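Local coordinates for solute-binding protein (Thermoactinomyces vulgaris, PDB 2ZYO), which binds cyclodextrins and linear maltodextrins such as maltotetraose, and probably delivers them to a membrane transporter for sugar uptake, at residues P18-N26 against D68-T79; K306-K314 against Q322-I331. All blocks are in the same frame, centred on the assembly; numbering follows the deposited sequence.

Contact 1 (P18-N26 against D68-T79); sequences PDKLVVWEN and DGPAGKGADLVT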
# COMPACT_ATOMS: atom_id res chain seq x y z
N PRO A 18 -19.14 26.23 9.96
CA PRO A 18 -17.90 26.87 9.52
C PRO A 18 -18.13 27.69 8.27
O PRO A 18 -18.93 27.31 7.41
CB PRO A 18 -16.98 25.69 9.22
CG PRO A 18 -17.90 24.57 8.88
CD PRO A 18 -19.12 24.77 9.72
N ASP A 19 -17.44 28.82 8.16
CA ASP A 19 -17.47 29.61 6.93
C ASP A 19 -16.72 28.85 5.84
O ASP A 19 -17.06 28.93 4.66
CB ASP A 19 -16.86 30.99 7.13
CG ASP A 19 -15.35 30.95 7.29
OD1 ASP A 19 -14.87 30.45 8.33
OD2 ASP A 19 -14.65 31.43 6.38
N LYS A 20 -15.69 28.11 6.27
CA LYS A 20 -14.83 27.37 5.36
C LYS A 20 -14.23 26.14 6.03
O LYS A 20 -14.01 26.12 7.25
CB LYS A 20 -13.72 28.28 4.81
CG LYS A 20 -12.58 28.56 5.77
CD LYS A 20 -11.54 29.50 5.16
CE LYS A 20 -10.70 28.81 4.09
NZ LYS A 20 -9.52 29.63 3.72
N LEU A 21 -13.98 25.12 5.22
CA LEU A 21 -13.19 23.97 5.63
C LEU A 21 -11.99 23.91 4.70
O LEU A 21 -12.08 24.32 3.54
CB LEU A 21 -14.02 22.69 5.54
CG LEU A 21 -15.20 22.60 6.52
CD1 LEU A 21 -16.16 21.48 6.13
CD2 LEU A 21 -14.71 22.42 7.96
N VAL A 22 -10.87 23.42 5.22
CA VAL A 22 -9.63 23.35 4.44
C VAL A 22 -9.24 21.89 4.23
O VAL A 22 -9.29 21.08 5.15
CB VAL A 22 -8.47 24.13 5.12
CG1 VAL A 22 -7.20 24.06 4.29
CG2 VAL A 22 -8.87 25.59 5.36
N VAL A 23 -8.87 21.57 2.99
CA VAL A 23 -8.48 20.22 2.60
C VAL A 23 -7.11 20.29 1.93
O VAL A 23 -6.90 21.13 1.05
CB VAL A 23 -9.51 19.62 1.61
CG1 VAL A 23 -9.03 18.30 1.05
CG2 VAL A 23 -10.87 19.43 2.29
N TRP A 24 -6.18 19.44 2.36
CA TRP A 24 -4.89 19.32 1.67
C TRP A 24 -4.90 18.09 0.77
O TRP A 24 -5.22 16.99 1.22
CB TRP A 24 -3.73 19.21 2.66
CG TRP A 24 -3.44 20.46 3.45
CD1 TRP A 24 -3.93 21.72 3.22
CD2 TRP A 24 -2.57 20.57 4.58
NE1 TRP A 24 -3.43 22.60 4.15
CE2 TRP A 24 -2.59 21.92 4.99
CE3 TRP A 24 -1.78 19.65 5.28
CZ2 TRP A 24 -1.85 22.37 6.09
CZ3 TRP A 24 -1.04 20.11 6.37
CH2 TRP A 24 -1.08 21.46 6.76
N GLU A 25 -4.53 18.29 -0.49
CA GLU A 25 -4.51 17.21 -1.47
C GLU A 25 -3.19 17.19 -2.25
O GLU A 25 -2.55 18.24 -2.42
CB GLU A 25 -5.71 17.31 -2.42
CG GLU A 25 -5.83 16.20 -3.47
CD GLU A 25 -5.93 14.81 -2.87
OE1 GLU A 25 -7.06 14.28 -2.81
OE2 GLU A 25 -4.90 14.25 -2.45
N ASN A 26 -2.81 16.00 -2.70
CA ASN A 26 -1.57 15.76 -3.45
C ASN A 26 -1.20 16.86 -4.44
O ASN A 26 -2.00 17.23 -5.30
CB ASN A 26 -1.65 14.41 -4.17
CG ASN A 26 -0.32 13.96 -4.74
OD1 ASN A 26 0.72 14.59 -4.51
ND2 ASN A 26 -0.34 12.86 -5.48
N ASP A 68 1.71 23.67 11.02
CA ASP A 68 0.56 24.53 10.73
C ASP A 68 -0.63 24.31 11.66
O ASP A 68 -1.36 25.26 11.96
CB ASP A 68 0.11 24.37 9.28
CG ASP A 68 1.09 24.97 8.28
OD1 ASP A 68 2.19 25.40 8.69
OD2 ASP A 68 0.76 25.00 7.08
N GLY A 69 -0.84 23.07 12.09
CA GLY A 69 -1.94 22.72 12.98
C GLY A 69 -1.97 23.54 14.26
O GLY A 69 -2.94 24.24 14.53
N PRO A 70 -0.89 23.45 15.07
CA PRO A 70 -0.76 24.28 16.28
C PRO A 70 -0.81 25.78 16.01
O PRO A 70 -1.27 26.54 16.87
CB PRO A 70 0.63 23.89 16.81
CG PRO A 70 0.86 22.53 16.30
CD PRO A 70 0.25 22.53 14.93
N ALA A 71 -0.36 26.20 14.83
CA ALA A 71 -0.38 27.61 14.43
C ALA A 71 -1.78 28.12 14.05
O ALA A 71 -1.98 29.32 13.89
CB ALA A 71 0.60 27.84 13.28
N GLY A 72 -2.73 27.20 13.92
CA GLY A 72 -4.11 27.54 13.56
C GLY A 72 -4.34 27.66 12.06
O GLY A 72 -5.42 28.06 11.62
N LYS A 73 -3.32 27.28 11.28
CA LYS A 73 -3.35 27.41 9.82
C LYS A 73 -3.44 26.04 9.13
O LYS A 73 -3.26 25.94 7.91
CB LYS A 73 -2.11 28.16 9.34
CG LYS A 73 -1.91 29.53 9.98
CD LYS A 73 -0.51 30.06 9.71
CE LYS A 73 -0.21 31.28 10.56
NZ LYS A 73 1.13 31.85 10.25
N GLY A 74 -3.71 25.00 9.91
CA GLY A 74 -3.76 23.65 9.38
C GLY A 74 -5.05 23.32 8.67
O GLY A 74 -6.07 23.99 8.86
N ALA A 75 -5.00 22.28 7.84
CA ALA A 75 -6.19 21.76 7.16
C ALA A 75 -7.12 21.05 8.13
O ALA A 75 -6.69 20.55 9.17
CB ALA A 75 -5.78 20.81 6.06
N ASP A 76 -8.40 21.00 7.78
CA ASP A 76 -9.35 20.18 8.53
C ASP A 76 -9.21 18.72 8.12
O ASP A 76 -9.20 17.83 8.97
CB ASP A 76 -10.77 20.68 8.31
CG ASP A 76 -10.97 22.09 8.83
OD1 ASP A 76 -11.07 22.26 10.06
OD2 ASP A 76 -11.02 23.03 8.01
N LEU A 77 -9.08 18.49 6.82
CA LEU A 77 -8.88 17.15 6.29
C LEU A 77 -7.52 17.03 5.62
O LEU A 77 -7.12 17.90 4.84
CB LEU A 77 -9.99 16.77 5.30
CG LEU A 77 -11.45 16.76 5.78
CD1 LEU A 77 -12.35 16.21 4.69
CD2 LEU A 77 -11.63 15.96 7.07
N VAL A 78 -6.82 15.95 5.95
CA VAL A 78 -5.49 15.66 5.40
C VAL A 78 -5.46 14.23 4.86
O VAL A 78 -6.39 13.45 5.10
CB VAL A 78 -4.38 15.85 6.46
CG1 VAL A 78 -4.24 17.32 6.85
CG2 VAL A 78 -4.66 14.99 7.70
N THR A 79 -4.41 13.90 4.12
CA THR A 79 -4.30 12.59 3.50
C THR A 79 -2.85 12.13 3.31
O THR A 79 -1.99 12.92 2.93
CB THR A 79 -5.09 12.53 2.15
OG1 THR A 79 -5.00 11.22 1.59
CG2 THR A 79 -4.57 13.56 1.15
O HOH W 1 -11.76 25.41 8.86
O HOH W 2 -3.76 25.37 4.95
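Over one face of the Trp24 indole sits the methyl of Ala75, its CB 3.3 Å from the centroid of the five-membered ring and 1° off the normal, a CH-pi contact. At the edge, in the ring plane, a water accepts from Trp24 NE1 and donates to Lys73 O. Val78 CG1 approaches Trp24 CE3 obliquely at 3.7 Å, while Gln61, Lys64 and Leu65 of helix 61-71 also touch the indole. Strands 20-25 and 77-79 run parallel, 7° apart, with a single bridge between Val23 and Leu77. Helix 30-47 links strand 20-25 to 50-55 and helix 61-71 links 50-55 to 77-81, placing 20-25 between two parallel neighbours, as in periplasmic-binding-protein lobes. Val22 O is gripped twice, by Leu77 N and, in a more bent bond, by Asp76 N at 2.8 Å, tilted 32° from the carbonyl plane. With CG anti to its carbonyl carbon, the Asp76 side chain reaches strand 20-25, where the anti lone pair of OD2 takes Val22 N at 2.8 Å; its OD1 is hydrogen-bonded to Ser290 OG. Replacing Trp24 with an alanine would probably leave the Ala75 methyl without its aromatic cover and the water bridge without its donor. Trp24 N donates to Leu77 O at 3.1 Å.

Contact 2 (K306-K314 against Q322-I331); sequences KEALASRFK and QKELLNDPMI
With CG anti to the backbone N (chi1 166°), Phe313 swings its ring from helix 306-316 toward the short helix 329-332, where Met330, bent at its last torsion, carries its CE back to Ala310 and Lys314. The chain leaves helix 306-316, crosses a short loop, and lays a weakly bonded turn, about 323-326, and the start of helix 329-332 along it, the residue numbers rising together on the two sides. Ile331 CD1 stands over the centre of the Phe313 ring, 3.6 Å from the centroid and 11° off the normal, a CH-pi contact. Met330 SD makes an oblique Met-aromatic contact, 3.7 Å from Phe313 CD2, the side chains pointing opposite ways as they pass. Nearer the start of helix 306-316, Leu325 lies on the surface made by Lys306, Leu309 and Ala310: its CD1 meets Leu309 CB at 3.7 Å and its CD2 Ala310 CB at 3.8 Å. Leu309 also touches Phe107 and Pro320. Asp328 is the N-cap of helix 329-332; its OD2 accepts from Met330 N at 2.9 Å, a capping bond. At the solvent side the extended Lys306 lies roughly perpendicular to Glu324, and its NZ forms a salt bridge with Glu324 OE1 at 3.1 Å, from above the carboxylate plane, 64° out of it.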
# COMPACT_ATOMS: atom_id res chain seq x y z
N LYS A 306 -20.18 6.72 -2.84
CA LYS A 306 -20.14 5.89 -4.04
C LYS A 306 -19.94 6.75 -5.30
O LYS A 306 -19.08 6.44 -6.13
CB LYS A 306 -21.41 5.05 -4.16
CG LYS A 306 -21.38 4.03 -5.30
CD LYS A 306 -22.68 3.25 -5.38
CE LYS A 306 -22.76 2.45 -6.67
NZ LYS A 306 -24.06 1.73 -6.83
N GLU A 307 -20.71 7.83 -5.41
CA GLU A 307 -20.61 8.74 -6.55
C GLU A 307 -19.24 9.40 -6.66
O GLU A 307 -18.66 9.46 -7.75
CB GLU A 307 -21.71 9.81 -6.47
CG GLU A 307 -21.86 10.66 -7.72
CD GLU A 307 -22.85 11.80 -7.58
OE1 GLU A 307 -23.37 12.03 -6.46
OE2 GLU A 307 -23.13 12.47 -8.59
N ALA A 308 -18.73 9.90 -5.54
CA ALA A 308 -17.44 10.60 -5.52
C ALA A 308 -16.28 9.68 -5.87
O ALA A 308 -15.38 10.07 -6.62
CB ALA A 308 -17.21 11.27 -4.17
N LEU A 309 -16.30 8.46 -5.33
CA LEU A 309 -15.21 7.51 -5.56
C LEU A 309 -15.27 6.83 -6.94
O LEU A 309 -14.23 6.44 -7.47
CB LEU A 309 -15.11 6.48 -4.43
CG LEU A 309 -14.66 7.02 -3.06
CD1 LEU A 309 -14.55 5.90 -2.04
CD2 LEU A 309 -13.35 7.79 -3.15
N ALA A 310 -16.47 6.69 -7.50
CA ALA A 310 -16.62 6.23 -8.88
C ALA A 310 -15.94 7.23 -9.80
O ALA A 310 -15.16 6.86 -10.68
CB ALA A 310 -18.09 6.07 -9.24
N SER A 311 -16.24 8.51 -9.58
CA SER A 311 -15.60 9.62 -10.29
C SER A 311 -14.09 9.62 -10.07
O SER A 311 -13.32 9.74 -11.04
CB SER A 311 -16.21 10.95 -9.84
OG SER A 311 -15.40 12.05 -10.19
N ARG A 312 -13.66 9.47 -8.82
CA ARG A 312 -12.23 9.44 -8.50
C ARG A 312 -11.49 8.31 -9.22
O ARG A 312 -10.41 8.53 -9.76
CB ARG A 312 -11.98 9.35 -7.00
CG ARG A 312 -10.54 9.69 -6.64
CD ARG A 312 -10.24 9.63 -5.16
NE ARG A 312 -8.88 10.12 -4.92
CZ ARG A 312 -7.78 9.37 -5.02
NH1 ARG A 312 -7.86 8.08 -5.32
NH2 ARG A 312 -6.59 9.92 -4.81
N PHE A 313 -12.08 7.12 -9.25
CA PHE A 313 -11.46 6.00 -9.95
C PHE A 313 -11.29 6.29 -11.44
O PHE A 313 -10.22 6.06 -12.00
CB PHE A 313 -12.24 4.70 -9.77
CG PHE A 313 -11.83 3.63 -10.74
CD1 PHE A 313 -10.59 3.00 -10.62
CD2 PHE A 313 -12.65 3.28 -11.80
CE1 PHE A 313 -10.18 2.04 -11.53
CE2 PHE A 313 -12.26 2.32 -12.72
CZ PHE A 313 -11.02 1.69 -12.58
N LYS A 314 -12.35 6.79 -12.07
CA LYS A 314 -12.33 7.05 -13.51
C LYS A 314 -11.31 8.12 -13.90
O LYS A 314 -10.70 8.03 -14.97
CB LYS A 314 -13.74 7.40 -14.01
CG LYS A 314 -14.73 6.24 -13.93
CD LYS A 314 -16.14 6.67 -14.29
CE LYS A 314 -17.15 5.57 -13.96
NZ LYS A 314 -18.54 6.00 -14.26
N GLN A 322 -14.34 0.59 -2.02
CA GLN A 322 -15.74 0.81 -1.73
C GLN A 322 -16.47 -0.44 -2.23
O GLN A 322 -16.33 -0.82 -3.39
CB GLN A 322 -16.21 2.06 -2.49
CG GLN A 322 -17.34 2.85 -1.82
CD GLN A 322 -18.74 2.35 -2.17
OE1 GLN A 322 -19.73 2.88 -1.66
NE2 GLN A 322 -18.83 1.34 -3.03
N LYS A 323 -17.24 -1.08 -1.34
CA LYS A 323 -17.80 -2.42 -1.58
C LYS A 323 -18.54 -2.57 -2.91
O LYS A 323 -18.26 -3.49 -3.69
CB LYS A 323 -18.69 -2.87 -0.42
CG LYS A 323 -17.95 -3.23 0.85
CD LYS A 323 -18.89 -3.84 1.86
CE LYS A 323 -18.18 -4.25 3.13
NZ LYS A 323 -19.13 -4.71 4.17
N GLU A 324 -19.48 -1.67 -3.17
CA GLU A 324 -20.26 -1.71 -4.41
C GLU A 324 -19.40 -1.48 -5.65
O GLU A 324 -19.57 -2.15 -6.67
CB GLU A 324 -21.41 -0.70 -4.38
CG GLU A 324 -22.57 -1.11 -3.49
CD GLU A 324 -23.83 -0.34 -3.81
OE1 GLU A 324 -24.45 -0.63 -4.85
OE2 GLU A 324 -24.20 0.57 -3.04
N LEU A 325 -18.47 -0.53 -5.55
CA LEU A 325 -17.61 -0.18 -6.68
C LEU A 325 -16.65 -1.31 -7.06
O LEU A 325 -16.34 -1.49 -8.24
CB LEU A 325 -16.83 1.12 -6.40
CG LEU A 325 -17.67 2.40 -6.32
CD1 LEU A 325 -16.79 3.59 -5.97
CD2 LEU A 325 -18.42 2.66 -7.62
N LEU A 326 -16.20 -2.06 -6.06
CA LEU A 326 -15.33 -3.21 -6.29
C LEU A 326 -16.04 -4.33 -7.06
O LEU A 326 -15.39 -5.15 -7.72
CB LEU A 326 -14.77 -3.75 -4.97
CG LEU A 326 -13.76 -2.86 -4.23
CD1 LEU A 326 -13.47 -3.40 -2.84
CD2 LEU A 326 -12.47 -2.71 -5.03
N ASN A 327 -17.37 -4.34 -6.98
CA ASN A 327 -18.19 -5.31 -7.69
C ASN A 327 -18.72 -4.78 -9.03
O ASN A 327 -19.40 -5.50 -9.77
CB ASN A 327 -19.35 -5.76 -6.79
CG ASN A 327 -18.90 -6.65 -5.65
OD1 ASN A 327 -19.03 -6.29 -4.48
ND2 ASN A 327 -18.35 -7.81 -5.98
N ASP A 328 -18.38 -3.53 -9.34
CA ASP A 328 -18.80 -2.85 -10.56
C ASP A 328 -17.90 -3.22 -11.74
O ASP A 328 -16.69 -3.39 -11.57
CB ASP A 328 -18.79 -1.34 -10.33
CG ASP A 328 -19.52 -0.57 -11.41
OD1 ASP A 328 -20.69 -0.19 -11.20
OD2 ASP A 328 -18.92 -0.34 -12.49
N PRO A 329 -18.49 -3.35 -12.95
CA PRO A 329 -17.70 -3.60 -14.17
C PRO A 329 -16.56 -2.61 -14.41
O PRO A 329 -15.59 -2.96 -15.09
CB PRO A 329 -18.74 -3.49 -15.29
CG PRO A 329 -20.02 -3.86 -14.64
CD PRO A 329 -19.94 -3.32 -13.25
N MET A 330 -16.66 -1.39 -13.88
CA MET A 330 -15.58 -0.40 -14.02
C MET A 330 -14.26 -0.90 -13.41
O MET A 330 -13.18 -0.49 -13.84
CB MET A 330 -15.98 0.97 -13.43
CG MET A 330 -15.95 1.06 -11.91
SD MET A 330 -16.30 2.72 -11.28
CE MET A 330 -18.07 2.83 -11.58
N ILE A 331 -14.37 -1.79 -12.43
CA ILE A 331 -13.21 -2.42 -11.81
C ILE A 331 -12.98 -3.81 -12.40
O ILE A 331 -11.88 -4.13 -12.87
CB ILE A 331 -13.37 -2.53 -10.27
CG1 ILE A 331 -13.52 -1.14 -9.63
CG2 ILE A 331 -12.21 -3.31 -9.64
CD1 ILE A 331 -12.31 -0.23 -9.74

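How the contacts relate
Contact 1 is the more buried, with 9 of its 14 touching residues buried against 5 of 10 in contact 2, although the surface covered is nearly equal (524 and 526 Å²). They share no secondary-structure element; their centres lie 27 Å apart and their nearest atoms about 5 Å, without touching. Helix 30-47 and Lys126 have partners in both, through Glu25 of contact 1 and Arg312 of contact 2. The chemistry follows the place in the fold: parallel strands in 18-26 and 68-79 are joined by backbone bonds, a buried carboxylate and an indole packed on a methyl, whereas helices in 306-314 and 322-331 rely on apolar side chains, with no backbone bond across and one ion pair at the exposed margin.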